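Local coordinates for DNA repair and telomere maintenance protein nbs1 (Schizosaccharomyces pombe, PDB 3HUF) that serves as the phosphoprotein-binding adaptor of the MRN complex, linking phosphorylated Ctp1 to the machinery that repairs DNA double-strand breaks, at residues Y23-N28 with S34-I39; K45-F50 with F77-N82. One frame throughout, in Å; residues are numbered along the deposited sequence.

Contact 1 (Y23-N28 with S34-I39); sequences YIVGRN and SHIQVI
Ile36 and Tyr23 meet across two parallel strands, 23-26 and 35-37, that form one margin of the mixed sheet of the FHA beta-sandwich. With CG1 anti to its carbonyl carbon (chi1 -55°), Ile36 sends CD1 to the root of the tyrosine, 3.9 Å from Tyr23 CB, at a slant to the ring. The same methyl also reaches Val25 CG2, and here the two side chains run side by side into the sandwich. Leu18 and Arg16 of strand 16-18 close over both Tyr23 and Ile36, while the Tyr23 hydroxyl is tied to the backbone N of Phe19.

The strands themselves are joined by backbone hydrogen bonds that alternate between them: Ile24 N to Ser34 O, Ile36 N to Ile24 O at 2.8 Å, Gly26 N to Ile36 O, and Val38 N to Gly26 O, the last where both segments are leaving strand geometry. Buried beside it, Val25 CG1 and Val38 CG2 press together at 3.6 Å.

As strand 23-26 ends, Arg27 CA makes a C-H...O contact with Val38 O at 3.3 Å, so its backbone meets the other segment while its side chain leaves for the bound peptide. There NH1 hydrogen-bonds a modified side chain, and this sheet end carries part of the phosphopeptide site. Gln37 holds the backbone of that arginine with its amide: extended beyond CG, it gives OE1 to Lys12 NZ and directs NE2 to Arg27 O, 3.1 Å away, with the oxygen lying close to the amide plane and an N-H...O angle of 168°.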
loop_
_atom_site.group_PDB
_atom_site.type_symbol
_atom_site.label_atom_id
_atom_site.label_comp_id
_atom_site.label_asym_id
_atom_site.label_seq_id
_atom_site.Cartn_x
_atom_site.Cartn_y
_atom_site.Cartn_z
ATOM N N TYR A 23 -7.295 16.378 16.269
ATOM C CA TYR A 23 -6.520 17.589 16.146
ATOM C C TYR A 23 -7.426 18.778 16.409
ATOM O O TYR A 23 -8.571 18.794 15.970
ATOM C CB TYR A 23 -5.945 17.702 14.730
ATOM C CG TYR A 23 -5.015 16.549 14.383
ATOM C CD1 TYR A 23 -5.514 15.364 13.822
ATOM C CD2 TYR A 23 -3.647 16.626 14.656
ATOM C CE1 TYR A 23 -4.665 14.280 13.518
ATOM C CE2 TYR A 23 -2.783 15.549 14.353
ATOM C CZ TYR A 23 -3.302 14.387 13.786
ATOM O OH TYR A 23 -2.456 13.341 13.495
ATOM N N ILE A 24 -6.905 19.778 17.112
ATOM C CA ILE A 24 -7.564 21.075 17.165
ATOM C C ILE A 24 -6.817 22.014 16.235
ATOM O O ILE A 24 -5.576 22.093 16.228
ATOM C CB ILE A 24 -7.750 21.625 18.603
ATOM C CG1 ILE A 24 -9.004 21.023 19.216
ATOM C CG2 ILE A 24 -7.972 23.139 18.610
ATOM C CD1 ILE A 24 -8.733 19.869 20.065
ATOM N N VAL A 25 -7.605 22.666 15.393
ATOM C CA VAL A 25 -7.115 23.463 14.290
ATOM C C VAL A 25 -7.581 24.907 14.542
ATOM O O VAL A 25 -8.752 25.154 14.831
ATOM C CB VAL A 25 -7.710 22.902 12.963
ATOM C CG1 VAL A 25 -7.173 23.627 11.762
ATOM C CG2 VAL A 25 -7.488 21.356 12.861
ATOM N N GLY A 26 -6.661 25.857 14.464
ATOM C CA GLY A 26 -6.987 27.225 14.841
ATOM C C GLY A 26 -5.843 28.207 14.711
ATOM O O GLY A 26 -4.673 27.819 14.580
ATOM N N ARG A 27 -6.204 29.487 14.748
ATOM C CA ARG A 27 -5.264 30.605 14.610
ATOM C C ARG A 27 -4.270 30.711 15.783
ATOM O O ARG A 27 -3.105 31.077 15.589
ATOM C CB ARG A 27 -6.066 31.914 14.473
ATOM C CG ARG A 27 -5.265 33.152 14.088
ATOM C CD ARG A 27 -6.213 34.354 13.999
ATOM N NE ARG A 27 -6.799 34.688 15.301
ATOM C CZ ARG A 27 -8.072 35.020 15.495
ATOM N NH1 ARG A 27 -8.919 35.063 14.479
ATOM N NH2 ARG A 27 -8.507 35.299 16.712
ATOM N N ASN A 28 -4.729 30.382 16.991
ATOM C CA ASN A 28 -3.913 30.562 18.191
ATOM C C ASN A 28 -3.635 29.250 18.900
ATOM O O ASN A 28 -4.092 29.013 20.019
ATOM C CB ASN A 28 -4.581 31.545 19.143
ATOM C CG ASN A 28 -3.637 32.631 19.597
ATOM O OD1 ASN A 28 -2.625 32.365 20.262
ATOM N ND2 ASN A 28 -3.951 33.872 19.221
ATOM N N SER A 34 -1.028 17.134 18.362
ATOM C CA SER A 34 -2.497 17.174 18.413
ATOM C C SER A 34 -3.126 18.531 18.102
ATOM O O SER A 34 -4.318 18.729 18.325
ATOM C CB SER A 34 -3.034 16.588 19.730
ATOM O OG SER A 34 -2.830 17.485 20.800
ATOM N N HIS A 35 -2.330 19.445 17.551
ATOM C CA HIS A 35 -2.797 20.785 17.190
ATOM C C HIS A 35 -2.202 21.229 15.861
ATOM O O HIS A 35 -1.042 20.898 15.527
ATOM C CB HIS A 35 -2.413 21.822 18.248
ATOM C CG HIS A 35 -2.976 21.560 19.613
ATOM N ND1 HIS A 35 -2.378 20.703 20.512
ATOM C CD2 HIS A 35 -4.062 22.066 20.243
ATOM C CE1 HIS A 35 -3.091 20.666 21.622
ATOM N NE2 HIS A 35 -4.117 21.487 21.485
ATOM N N ILE A 36 -2.976 22.018 15.124
ATOM C CA ILE A 36 -2.551 22.530 13.830
ATOM C C ILE A 36 -2.864 24.019 13.789
ATOM O O ILE A 36 -4.034 24.425 13.843
ATOM C CB ILE A 36 -3.285 21.791 12.644
ATOM C CG1 ILE A 36 -3.102 20.266 12.734
ATOM C CG2 ILE A 36 -2.806 22.287 11.290
ATOM C CD1 ILE A 36 -4.055 19.481 11.854
ATOM N N GLN A 37 -1.814 24.831 13.702
ATOM C CA GLN A 37 -1.952 26.269 13.567
ATOM C C GLN A 37 -2.182 26.689 12.120
ATOM O O GLN A 37 -1.420 26.324 11.212
ATOM C CB GLN A 37 -0.715 27.004 14.099
ATOM C CG GLN A 37 -0.898 28.516 14.091
ATOM C CD GLN A 37 0.243 29.277 14.764
ATOM O OE1 GLN A 37 1.422 28.982 14.564
ATOM N NE2 GLN A 37 -0.114 30.261 15.563
ATOM N N VAL A 38 -3.239 27.477 11.926
ATOM C CA VAL A 38 -3.598 27.989 10.623
ATOM C C VAL A 38 -3.868 29.465 10.804
ATOM O O VAL A 38 -4.843 29.837 11.461
ATOM C CB VAL A 38 -4.862 27.307 10.058
ATOM C CG1 VAL A 38 -5.016 27.653 8.581
ATOM C CG2 VAL A 38 -4.786 25.805 10.219
ATOM N N ILE A 39 -3.012 30.304 10.227
ATOM C CA ILE A 39 -3.083 31.739 10.483
ATOM C C ILE A 39 -3.786 32.515 9.371
ATOM O O ILE A 39 -3.318 32.541 8.228
ATOM C CB ILE A 39 -1.689 32.338 10.732
ATOM C CG1 ILE A 39 -0.912 31.449 11.723
ATOM C CG2 ILE A 39 -1.815 33.788 11.220
ATOM C CD1 ILE A 39 0.513 31.859 11.953
#

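Contact 2 (K45-F50 with F77-N82); sequences KRHARF and FGTKVN
His47 carries CG anti to its backbone N (chi1 -167°), which throws the imidazole across to 77-82, while Thr79 sets OG1 anti to its own carbonyl carbon and on the side facing the ring. The result is a meeting at the ring edge. His47 NE2 donates to Gly78 O at 2.9 Å, and the oxygen lies within 3° of the imidazole plane. The fit is less regular on the acceptor's side: the donor stands above the carbonyl plane of Gly78, and the N-H...O angle is 146°. Thr79 OG1 sits at the same edge, 3.1 Å from His47 NE2, and is itself hydrogen-bonded to Asp72 OD1.

In the FHA beta-sandwich this histidine reaches from the mixed sheet, which holds strand 48-52, to the antiparallel sheet, which holds strand 79-81. A classic beta bulge opens strand 48-52, where His47 and Ala48 are both set against Val25.

The other ring nitrogen is engaged too: His47 ND1 accepts from the backbone N of Ser44. With both nitrogens bonded the ring's rotation is fixed, ND1 tying it to the loop ahead of the strand and NE2 to Gly78. That loop runs into the peptide site, where Lys45 N hydrogen-bonds a modified side chain of the bound peptide and Phe77 packs on the peptide backbone.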
loop_
_atom_site.group_PDB
_atom_site.type_symbol
_atom_site.label_atom_id
_atom_site.label_comp_id
_atom_site.label_asym_id
_atom_site.label_seq_id
_atom_site.Cartn_x
_atom_site.Cartn_y
_atom_site.Cartn_z
ATOM N N LYS A 45 -9.518 31.420 17.021
ATOM C CA LYS A 45 -8.377 30.942 17.798
ATOM C C LYS A 45 -8.307 29.417 17.889
ATOM O O LYS A 45 -7.270 28.827 17.621
ATOM C CB LYS A 45 -8.404 31.539 19.202
ATOM C CG LYS A 45 -8.149 33.018 19.233
ATOM C CD LYS A 45 -7.945 33.491 20.652
ATOM C CE LYS A 45 -8.713 34.763 20.877
ATOM N NZ LYS A 45 -10.170 34.485 20.774
ATOM N N ARG A 46 -9.409 28.805 18.309
ATOM C CA ARG A 46 -9.613 27.364 18.195
ATOM C C ARG A 46 -10.808 27.220 17.248
ATOM O O ARG A 46 -11.927 27.597 17.617
ATOM C CB ARG A 46 -9.949 26.749 19.554
ATOM C CG ARG A 46 -8.838 26.804 20.593
ATOM C CD ARG A 46 -9.289 26.237 21.960
ATOM N NE ARG A 46 -9.696 24.823 21.918
ATOM C CZ ARG A 46 -10.964 24.392 21.960
ATOM N NH1 ARG A 46 -11.975 25.258 22.047
ATOM N NH2 ARG A 46 -11.228 23.087 21.922
ATOM N N HIS A 47 -10.586 26.695 16.040
ATOM C CA HIS A 47 -11.604 26.807 14.984
ATOM C C HIS A 47 -12.347 25.509 14.654
ATOM O O HIS A 47 -13.588 25.487 14.607
ATOM C CB HIS A 47 -11.017 27.422 13.705
ATOM C CG HIS A 47 -12.057 27.841 12.712
ATOM N ND1 HIS A 47 -12.413 29.155 12.511
ATOM C CD2 HIS A 47 -12.831 27.116 11.873
ATOM C CE1 HIS A 47 -13.362 29.222 11.594
ATOM N NE2 HIS A 47 -13.628 27.996 11.187
ATOM N N ALA A 48 -11.588 24.450 14.403
ATOM C CA ALA A 48 -12.135 23.165 14.008
ATOM C C ALA A 48 -11.468 22.013 14.756
ATOM O O ALA A 48 -10.322 22.124 15.201
ATOM C CB ALA A 48 -11.971 22.958 12.487
ATOM N N ARG A 49 -12.194 20.907 14.871
ATOM C CA ARG A 49 -11.615 19.646 15.276
ATOM C C ARG A 49 -11.664 18.682 14.091
ATOM O O ARG A 49 -12.696 18.553 13.450
ATOM C CB ARG A 49 -12.373 19.078 16.469
ATOM C CG ARG A 49 -11.850 17.733 16.932
ATOM C CD ARG A 49 -12.722 17.133 18.037
ATOM N NE ARG A 49 -12.966 18.104 19.108
ATOM C CZ ARG A 49 -12.155 18.321 20.148
ATOM N NH1 ARG A 49 -11.020 17.626 20.296
ATOM N NH2 ARG A 49 -12.487 19.246 21.048
ATOM N N PHE A 50 -10.526 18.071 13.772
ATOM C CA PHE A 50 -10.436 17.012 12.785
ATOM C C PHE A 50 -10.200 15.735 13.575
ATOM O O PHE A 50 -9.272 15.674 14.379
ATOM C CB PHE A 50 -9.221 17.179 11.870
ATOM C CG PHE A 50 -9.214 18.428 11.024
ATOM C CD1 PHE A 50 -10.333 19.255 10.905
ATOM C CD2 PHE A 50 -8.075 18.740 10.314
ATOM C CE1 PHE A 50 -10.285 20.392 10.114
ATOM C CE2 PHE A 50 -8.010 19.871 9.500
ATOM C CZ PHE A 50 -9.113 20.698 9.394
ATOM N N PHE A 77 -17.171 32.579 11.835
ATOM C CA PHE A 77 -17.462 32.514 10.397
ATOM C C PHE A 77 -17.733 31.132 9.780
ATOM O O PHE A 77 -17.968 31.043 8.582
ATOM C CB PHE A 77 -16.386 33.267 9.602
ATOM C CG PHE A 77 -16.323 34.734 9.920
ATOM C CD1 PHE A 77 -15.182 35.288 10.474
ATOM C CD2 PHE A 77 -17.425 35.559 9.689
ATOM C CE1 PHE A 77 -15.125 36.648 10.779
ATOM C CE2 PHE A 77 -17.380 36.919 9.986
ATOM C CZ PHE A 77 -16.224 37.473 10.539
ATOM N N GLY A 78 -17.712 30.069 10.586
ATOM C CA GLY A 78 -18.086 28.727 10.119
ATOM C C GLY A 78 -16.962 27.908 9.474
ATOM O O GLY A 78 -15.838 28.396 9.307
ATOM N N THR A 79 -17.285 26.665 9.102
ATOM C CA THR A 79 -16.353 25.735 8.429
ATOM C C THR A 79 -17.076 25.007 7.301
ATOM O O THR A 79 -18.235 24.611 7.452
ATOM C CB THR A 79 -15.792 24.682 9.421
ATOM O OG1 THR A 79 -15.170 25.352 10.518
ATOM C CG2 THR A 79 -14.763 23.730 8.749
ATOM N N LYS A 80 -16.408 24.854 6.157
ATOM C CA LYS A 80 -17.003 24.141 5.031
ATOM C C LYS A 80 -16.031 23.055 4.635
ATOM O O LYS A 80 -14.802 23.258 4.706
ATOM C CB LYS A 80 -17.233 25.060 3.816
ATOM C CG LYS A 80 -18.056 26.344 4.084
ATOM C CD LYS A 80 -18.357 27.088 2.781
ATOM C CE LYS A 80 -19.377 28.168 2.998
ATOM N NZ LYS A 80 -19.887 28.775 1.713
ATOM N N VAL A 81 -16.573 21.913 4.221
ATOM C CA VAL A 81 -15.776 20.869 3.577
ATOM C C VAL A 81 -16.331 20.636 2.163
ATOM O O VAL A 81 -17.529 20.360 2.004
ATOM C CB VAL A 81 -15.818 19.564 4.358
ATOM C CG1 VAL A 81 -14.885 18.508 3.684
ATOM C CG2 VAL A 81 -15.426 19.796 5.840
ATOM N N ASN A 82 -15.491 20.790 1.137
ATOM C CA ASN A 82 -15.965 20.588 -0.233
ATOM C C ASN A 82 -17.226 21.412 -0.439
ATOM O O ASN A 82 -18.216 20.907 -0.940
ATOM C CB ASN A 82 -16.209 19.078 -0.520
ATOM C CG ASN A 82 -14.892 18.301 -0.696
ATOM O OD1 ASN A 82 -13.850 18.910 -0.893
ATOM N ND2 ASN A 82 -14.940 16.984 -0.624
#

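Contacts 1 and 2 share the mixed sheet of the FHA domain, where strand 21-26 lies between 35-37 and 48-52. Val25 joins them: its O probably accepts from His47 N at 2.7 Å, and its N probably donates to Ala48 O. Contact 1 lies within that sheet at its margin, partly buried, and combines regular backbone bonding with apolar side chains on one face. Contact 2 is smaller and buried; it spans the two sheets and depends on a single histidine rather than on paired strands. Both run out into loops at the peptide site, contact 1 through Arg27 and contact 2 through Lys45, whose side chains touch.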